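Local coordinates for RNA-binding protein, putative (Trypanosoma brucei, PDB 6E4O) that binds and remodels RNA in kinetoplastid RNA editing, probably including mRNA, with this chain forming its RNA recognition motif domain, at residues Asp13-His18 / Glu62-Thr67; Thr19-Leu24 / Gly28-Cys33. All coordinates share one frame; numbering follows the deposited sequence.

Interaction 1 of 2, residues Asp13-His18 / Glu62-Thr67; sequences DETTWH and ELEGAT
The CA atoms of Thr-15 and Glu-64 lie 7.0 Å apart, the nearest backbone approach between the bend leading into helix 17-24 and the hairpin formed by strands 62-63 and 66-70. The contact thus joins the loop between strand 5-9 and the first helix of the RNA recognition motif to the sheet-edge hairpin that leads into the last strand. That hairpin closes with a type I' turn: Leu-63 and Ala-66 exchange two backbone hydrogen bonds, and Glu-64 and Gly-65 both take positive phi. The turn thereby presents the Glu-64 side chain to segment 13-18.

Thr-15 is the focus. Its OG1 donates a short 2.6 Å hydrogen bond to Glu-64 OE1, which receives it on the anti lone pair, pointing away from the second carboxylate oxygen. With chi1 at -63°, the Thr-15 methyl is anti to the backbone N, and this separates the two branches: OG1 goes to the carboxylate while CG2 rests 4.0 Å from Leu-63 CD2. Glu-64 is extended beyond CG and crosses Thr-15 at a slant, its CB and CG also passing near the hydroxyl.

Water supplies the remaining links. One molecule donates to Thr-15 OG1 at 2.7 Å and also to the carbonyl oxygen of Leu-63. A second donates to Glu-64 O at 2.7 Å and, over a longer 3.2 Å, to Glu-14 OE2. Ser-12 OG adds a further hydrogen bond to Thr-15 OG1.

The contact is therefore mainly polar, with 146 Å² buried. The threonine hydroxyl is held by a carboxylate, a water and a serine, which should fix its rotation. Glu-14 OE2 and Glu-64 OE1 stay 6.0 Å apart; the protons each receives would probably ease any repulsion.

Interaction 2 of 2, residues Thr19-Leu24 / Gly28-Cys33; sequences TLKDHL and GEVTFC
Lys-21 lays its aliphatic stem over Val-30, with Lys-21 CG 3.9 Å from Val-30 CB and close to both valine methyls. The two side chains run past each other in opposite directions. All four lysine torsions are close to fully extended, from chi1 177° onward, and this straight chain carries the ammonium past the valine methyls to the neighbourhood of the Val-30 carbonyl, too far for a direct bond and bridged by a water. Lys-21 NZ donates to that water at 2.8 Å; the same water makes a weak bond to the carbonyl oxygen of Val-30. The lysine thus serves as an apolar cover along its stem and as a polar group at its end.

Deeper in, Cys-33 SG points into the helix surface. It stands 3.9 Å from Leu-20 CD2 and 4.1 Å from Lys-21 CB, so two successive helical residues share the sulfur. Leu-24, one turn on from Leu-20, brings its CB to 4.3 Å from Val-30 CG2 and extends the apolar seam. At the helix end, Gly-28 N gives a weak hydrogen bond of 3.4 Å, bent to 143°, to Leu-24 O.

Val-30 and Cys-33 both face the helix although they are three residues apart, a spacing explained by the classic beta bulge in which Thr-31 and Phe-32 together face Glu-44; these two point away from the helix. The arrangement is the first helix of the RNA recognition motif packed on its second strand, 30-36, an outermost strand of the sheet. Beside it, strand 40-45 supplies Ala-41, which touches Leu-20, and Val-43 against both Leu-24 and Val-30, while Leu-68 of strand 66-70 also touches Leu-20.

Overall arrangement
Both interactions join the helix 17-24 region to the same antiparallel sheet, toward its two outermost strands: interaction 1 ties the loop just before the helix to the 62-67 hairpin, and interaction 2 seats the helix itself on strand 30-36. Their centres are 12 Å apart. Interaction 1 is partly buried and relies on a hydroxyl, carboxylate and waters; interaction 2, with 282 Å² buried against 146 Å², is largely apolar, its polar contacts being a weak backbone bond and a lysine-water link. The two meet directly where Leu-63 CD2 packs 3.7 Å from His-23 CB and where Trp-17 O lies 3.5 Å from Cys-33 SG.

Interaction 1 of 2, residues Asp13-His18 / Glu62-Thr67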
loop_
_atom_site.group_PDB
_atom_site.type_symbol
_atom_site.label_atom_id
_atom_site.label_comp_id
_atom_site.label_asym_id
_atom_site.label_seq_id
_atom_site.Cartn_x
_atom_site.Cartn_y
_atom_site.Cartn_z
ATOM N N ASP A 13 -6.181 -12.015 -4.758
ATOM C CA ASP A 13 -5.777 -13.236 -4.071
ATOM C C ASP A 13 -4.312 -13.575 -4.305
ATOM O O ASP A 13 -3.675 -14.213 -3.469
ATOM C CB ASP A 13 -6.624 -14.426 -4.540
ATOM C CG ASP A 13 -8.058 -14.342 -4.075
ATOM O OD1 ASP A 13 -8.342 -13.549 -3.165
ATOM O OD2 ASP A 13 -8.907 -15.079 -4.617
ATOM N N GLU A 14 -3.796 -13.173 -5.459
ATOM C CA GLU A 14 -2.462 -13.571 -5.878
ATOM C C GLU A 14 -1.391 -12.571 -5.470
ATOM O O GLU A 14 -0.204 -12.820 -5.661
ATOM C CB GLU A 14 -2.418 -13.751 -7.398
ATOM C CG GLU A 14 -3.256 -14.914 -7.925
ATOM C CD GLU A 14 -4.739 -14.593 -7.974
ATOM O OE1 GLU A 14 -5.552 -15.542 -7.963
ATOM O OE2 GLU A 14 -5.091 -13.391 -8.034
ATOM N N THR A 15 -1.796 -11.430 -4.924
ATOM C CA THR A 15 -0.820 -10.372 -4.685
ATOM C C THR A 15 -0.055 -10.590 -3.392
ATOM O O THR A 15 -0.651 -10.786 -2.338
ATOM C CB THR A 15 -1.466 -8.978 -4.710
ATOM O OG1 THR A 15 -2.006 -8.750 -6.017
ATOM C CG2 THR A 15 -0.426 -7.905 -4.394
ATOM N N THR A 16 1.271 -10.576 -3.487
ATOM C CA THR A 16 2.119 -10.763 -2.314
ATOM C C THR A 16 2.833 -9.458 -1.951
ATOM O O THR A 16 2.727 -8.463 -2.674
ATOM C CB THR A 16 3.145 -11.897 -2.529
ATOM O OG1 THR A 16 4.047 -11.528 -3.571
ATOM C CG2 THR A 16 2.445 -13.197 -2.914
ATOM N N TRP A 17 3.562 -9.467 -0.839
ATOM C CA TRP A 17 4.096 -8.236 -0.257
ATOM C C TRP A 17 5.015 -7.458 -1.199
ATOM O O TRP A 17 4.911 -6.235 -1.293
ATOM C CB TRP A 17 4.801 -8.512 1.086
ATOM C CG TRP A 17 6.153 -9.109 0.952
ATOM C CD1 TRP A 17 6.465 -10.437 0.929
ATOM C CD2 TRP A 17 7.389 -8.401 0.790
ATOM N NE1 TRP A 17 7.822 -10.600 0.765
ATOM C CE2 TRP A 17 8.410 -9.365 0.681
ATOM C CE3 TRP A 17 7.730 -7.049 0.730
ATOM C CZ2 TRP A 17 9.750 -9.017 0.518
ATOM C CZ3 TRP A 17 9.059 -6.706 0.566
ATOM C CH2 TRP A 17 10.051 -7.685 0.460
ATOM N N HIS A 18 5.898 -8.151 -1.910
ATOM C CA HIS A 18 6.899 -7.428 -2.694
ATOM C C HIS A 18 6.262 -6.754 -3.905
ATOM O O HIS A 18 6.692 -5.686 -4.335
ATOM C CB HIS A 18 8.096 -8.316 -3.063
ATOM C CG HIS A 18 7.996 -8.940 -4.417
ATOM N ND1 HIS A 18 7.325 -10.123 -4.644
ATOM C CD2 HIS A 18 8.490 -8.550 -5.617
ATOM C CE1 HIS A 18 7.408 -10.433 -5.926
ATOM N NE2 HIS A 18 8.110 -9.494 -6.539
ATOM N N GLU A 62 -5.336 0.286 -9.630
ATOM C CA GLU A 62 -5.406 -1.148 -9.866
ATOM C C GLU A 62 -4.037 -1.805 -9.747
ATOM O O GLU A 62 -3.043 -1.307 -10.285
ATOM C CB GLU A 62 -6.004 -1.432 -11.245
ATOM C CG GLU A 62 -6.607 -2.818 -11.353
ATOM C CD GLU A 62 -7.252 -3.065 -12.698
ATOM O OE1 GLU A 62 -8.476 -2.851 -12.819
ATOM O OE2 GLU A 62 -6.531 -3.485 -13.621
ATOM N N LEU A 63 -3.991 -2.919 -9.025
ATOM C CA LEU A 63 -2.782 -3.727 -8.924
ATOM C C LEU A 63 -3.133 -5.181 -9.198
ATOM O O LEU A 63 -3.986 -5.770 -8.523
ATOM C CB LEU A 63 -2.142 -3.585 -7.536
ATOM C CG LEU A 63 -0.911 -4.466 -7.257
ATOM C CD1 LEU A 63 0.186 -4.256 -8.281
ATOM C CD2 LEU A 63 -0.383 -4.210 -5.848
ATOM N N GLU A 64 -2.489 -5.757 -10.208
ATOM C CA GLU A 64 -2.785 -7.131 -10.594
ATOM C C GLU A 64 -4.287 -7.350 -10.733
ATOM O O GLU A 64 -4.833 -8.362 -10.266
ATOM C CB GLU A 64 -2.182 -8.115 -9.592
ATOM C CG GLU A 64 -0.671 -7.983 -9.471
ATOM C CD GLU A 64 -0.007 -9.224 -8.888
ATOM O OE1 GLU A 64 -0.390 -9.656 -7.778
ATOM O OE2 GLU A 64 0.908 -9.766 -9.540
ATOM N N GLY A 65 -4.944 -6.378 -11.366
ATOM C CA GLY A 65 -6.338 -6.495 -11.749
ATOM C C GLY A 65 -7.334 -6.171 -10.657
ATOM O O GLY A 65 -8.537 -6.291 -10.876
ATOM N N ALA A 66 -6.841 -5.760 -9.486
ATOM C CA ALA A 66 -7.703 -5.442 -8.352
ATOM C C ALA A 66 -7.538 -3.991 -7.916
ATOM O O ALA A 66 -6.417 -3.495 -7.818
ATOM C CB ALA A 66 -7.389 -6.373 -7.177
ATOM N N THR A 67 -8.656 -3.324 -7.631
ATOM C CA THR A 67 -8.638 -1.932 -7.189
ATOM C C THR A 67 -8.369 -1.856 -5.698
ATOM O O THR A 67 -9.066 -2.491 -4.904
ATOM C CB THR A 67 -9.981 -1.252 -7.452
ATOM O OG1 THR A 67 -10.244 -1.272 -8.856
ATOM C CG2 THR A 67 -9.959 0.187 -6.959
HETATM O O HOH W 1 -4.316 -11.025 -9.971
HETATM O O HOH W 2 -3.673 -6.577 -5.897
#

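Interaction 2 of 2, residues Thr19-Leu24 / Gly28-Cys33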
loop_
_atom_site.group_PDB
_atom_site.type_symbol
_atom_site.label_atom_id
_atom_site.label_comp_id
_atom_site.label_asym_id
_atom_site.label_seq_id
_atom_site.Cartn_x
_atom_site.Cartn_y
_atom_site.Cartn_z
ATOM N N THR A 19 5.214 -7.374 -4.433
ATOM C CA THR A 19 4.437 -6.773 -5.513
ATOM C C THR A 19 3.713 -5.509 -5.048
ATOM O O THR A 19 3.681 -4.500 -5.757
ATOM C CB THR A 19 3.429 -7.784 -6.071
ATOM O OG1 THR A 19 4.151 -8.898 -6.606
ATOM C CG2 THR A 19 2.576 -7.154 -7.161
ATOM N N LEU A 20 3.136 -5.565 -3.854
ATOM C CA LEU A 20 2.501 -4.391 -3.264
ATOM C C LEU A 20 3.532 -3.309 -3.007
ATOM O O LEU A 20 3.297 -2.128 -3.272
ATOM C CB LEU A 20 1.806 -4.763 -1.957
ATOM C CG LEU A 20 1.150 -3.578 -1.243
ATOM C CD1 LEU A 20 0.141 -2.892 -2.160
ATOM C CD2 LEU A 20 0.476 -4.049 0.041
ATOM N N LYS A 21 4.681 -3.713 -2.484
ATOM C CA LYS A 21 5.745 -2.761 -2.209
ATOM C C LYS A 21 6.147 -2.025 -3.486
ATOM O O LYS A 21 6.273 -0.801 -3.487
ATOM C CB LYS A 21 6.962 -3.451 -1.593
ATOM C CG LYS A 21 8.130 -2.505 -1.349
ATOM C CD LYS A 21 9.307 -3.235 -0.727
ATOM C CE LYS A 21 10.512 -2.322 -0.547
ATOM N NZ LYS A 21 11.613 -3.019 0.179
ATOM N N ASP A 22 6.345 -2.764 -4.574
ATOM C CA ASP A 22 6.737 -2.130 -5.828
ATOM C C ASP A 22 5.677 -1.154 -6.326
ATOM O O ASP A 22 6.007 -0.089 -6.856
ATOM C CB ASP A 22 7.058 -3.163 -6.915
ATOM C CG ASP A 22 8.445 -3.753 -6.766
ATOM O OD1 ASP A 22 9.300 -3.127 -6.102
ATOM O OD2 ASP A 22 8.683 -4.845 -7.319
ATOM N N HIS A 23 4.410 -1.523 -6.173
ATOM C CA HIS A 23 3.313 -0.647 -6.559
ATOM C C HIS A 23 3.379 0.673 -5.777
ATOM O O HIS A 23 3.230 1.764 -6.336
ATOM C CB HIS A 23 1.973 -1.352 -6.327
ATOM C CG HIS A 23 0.786 -0.562 -6.786
ATOM N ND1 HIS A 23 0.523 -0.314 -8.113
ATOM C CD2 HIS A 23 -0.215 0.018 -6.082
ATOM C CE1 HIS A 23 -0.591 0.399 -8.211
ATOM N NE2 HIS A 23 -1.056 0.610 -6.995
ATOM N N LEU A 24 3.623 0.569 -4.478
ATOM C CA LEU A 24 3.586 1.730 -3.595
ATOM C C LEU A 24 4.867 2.556 -3.643
ATOM O O LEU A 24 4.914 3.677 -3.132
ATOM C CB LEU A 24 3.279 1.280 -2.162
ATOM C CG LEU A 24 1.865 0.729 -1.991
ATOM C CD1 LEU A 24 1.705 0.122 -0.600
ATOM C CD2 LEU A 24 0.829 1.812 -2.228
ATOM N N GLY A 28 6.735 6.505 -2.600
ATOM C CA GLY A 28 7.907 6.719 -1.773
ATOM C C GLY A 28 8.545 5.438 -1.295
ATOM O O GLY A 28 8.168 4.359 -1.727
ATOM N N GLU A 29 9.520 5.562 -0.398
ATOM C CA GLU A 29 10.250 4.400 0.090
ATOM C C GLU A 29 9.447 3.659 1.160
ATOM O O GLU A 29 8.903 4.264 2.071
ATOM C CB GLU A 29 11.623 4.812 0.626
ATOM C CG GLU A 29 12.467 3.659 1.144
ATOM C CD GLU A 29 13.902 4.070 1.444
ATOM O OE1 GLU A 29 14.204 5.284 1.384
ATOM O OE2 GLU A 29 14.729 3.178 1.734
ATOM N N VAL A 30 9.387 2.342 1.037
ATOM C CA VAL A 30 8.590 1.517 1.938
ATOM C C VAL A 30 9.476 0.820 2.968
ATOM O O VAL A 30 10.454 0.168 2.611
ATOM C CB VAL A 30 7.794 0.465 1.128
ATOM C CG1 VAL A 30 7.047 -0.483 2.054
ATOM C CG2 VAL A 30 6.838 1.161 0.162
ATOM N N THR A 31 9.136 0.958 4.247
ATOM C CA THR A 31 9.932 0.363 5.323
ATOM C C THR A 31 9.279 -0.860 5.976
ATOM O O THR A 31 9.940 -1.621 6.683
ATOM C CB THR A 31 10.227 1.381 6.439
ATOM O OG1 THR A 31 8.993 1.817 7.012
ATOM C CG2 THR A 31 10.976 2.587 5.894
ATOM N N PHE A 32 7.981 -1.028 5.774
ATOM C CA PHE A 32 7.253 -2.180 6.316
ATOM C C PHE A 32 6.183 -2.518 5.299
ATOM O O PHE A 32 5.503 -1.633 4.800
ATOM C CB PHE A 32 6.605 -1.829 7.660
ATOM C CG PHE A 32 5.834 -2.960 8.297
ATOM C CD1 PHE A 32 6.425 -3.770 9.257
ATOM C CD2 PHE A 32 4.502 -3.191 7.963
ATOM C CE1 PHE A 32 5.710 -4.799 9.856
ATOM C CE2 PHE A 32 3.779 -4.219 8.556
ATOM C CZ PHE A 32 4.387 -5.024 9.507
ATOM N N CYS A 33 6.052 -3.790 4.957
ATOM C CA CYS A 33 5.016 -4.179 4.012
ATOM C C CYS A 33 4.670 -5.632 4.265
ATOM O O CYS A 33 5.443 -6.531 3.930
ATOM C CB CYS A 33 5.492 -3.990 2.564
ATOM S SG CYS A 33 4.162 -4.161 1.371
HETATM O O HOH W 3 12.999 -0.667 0.579
#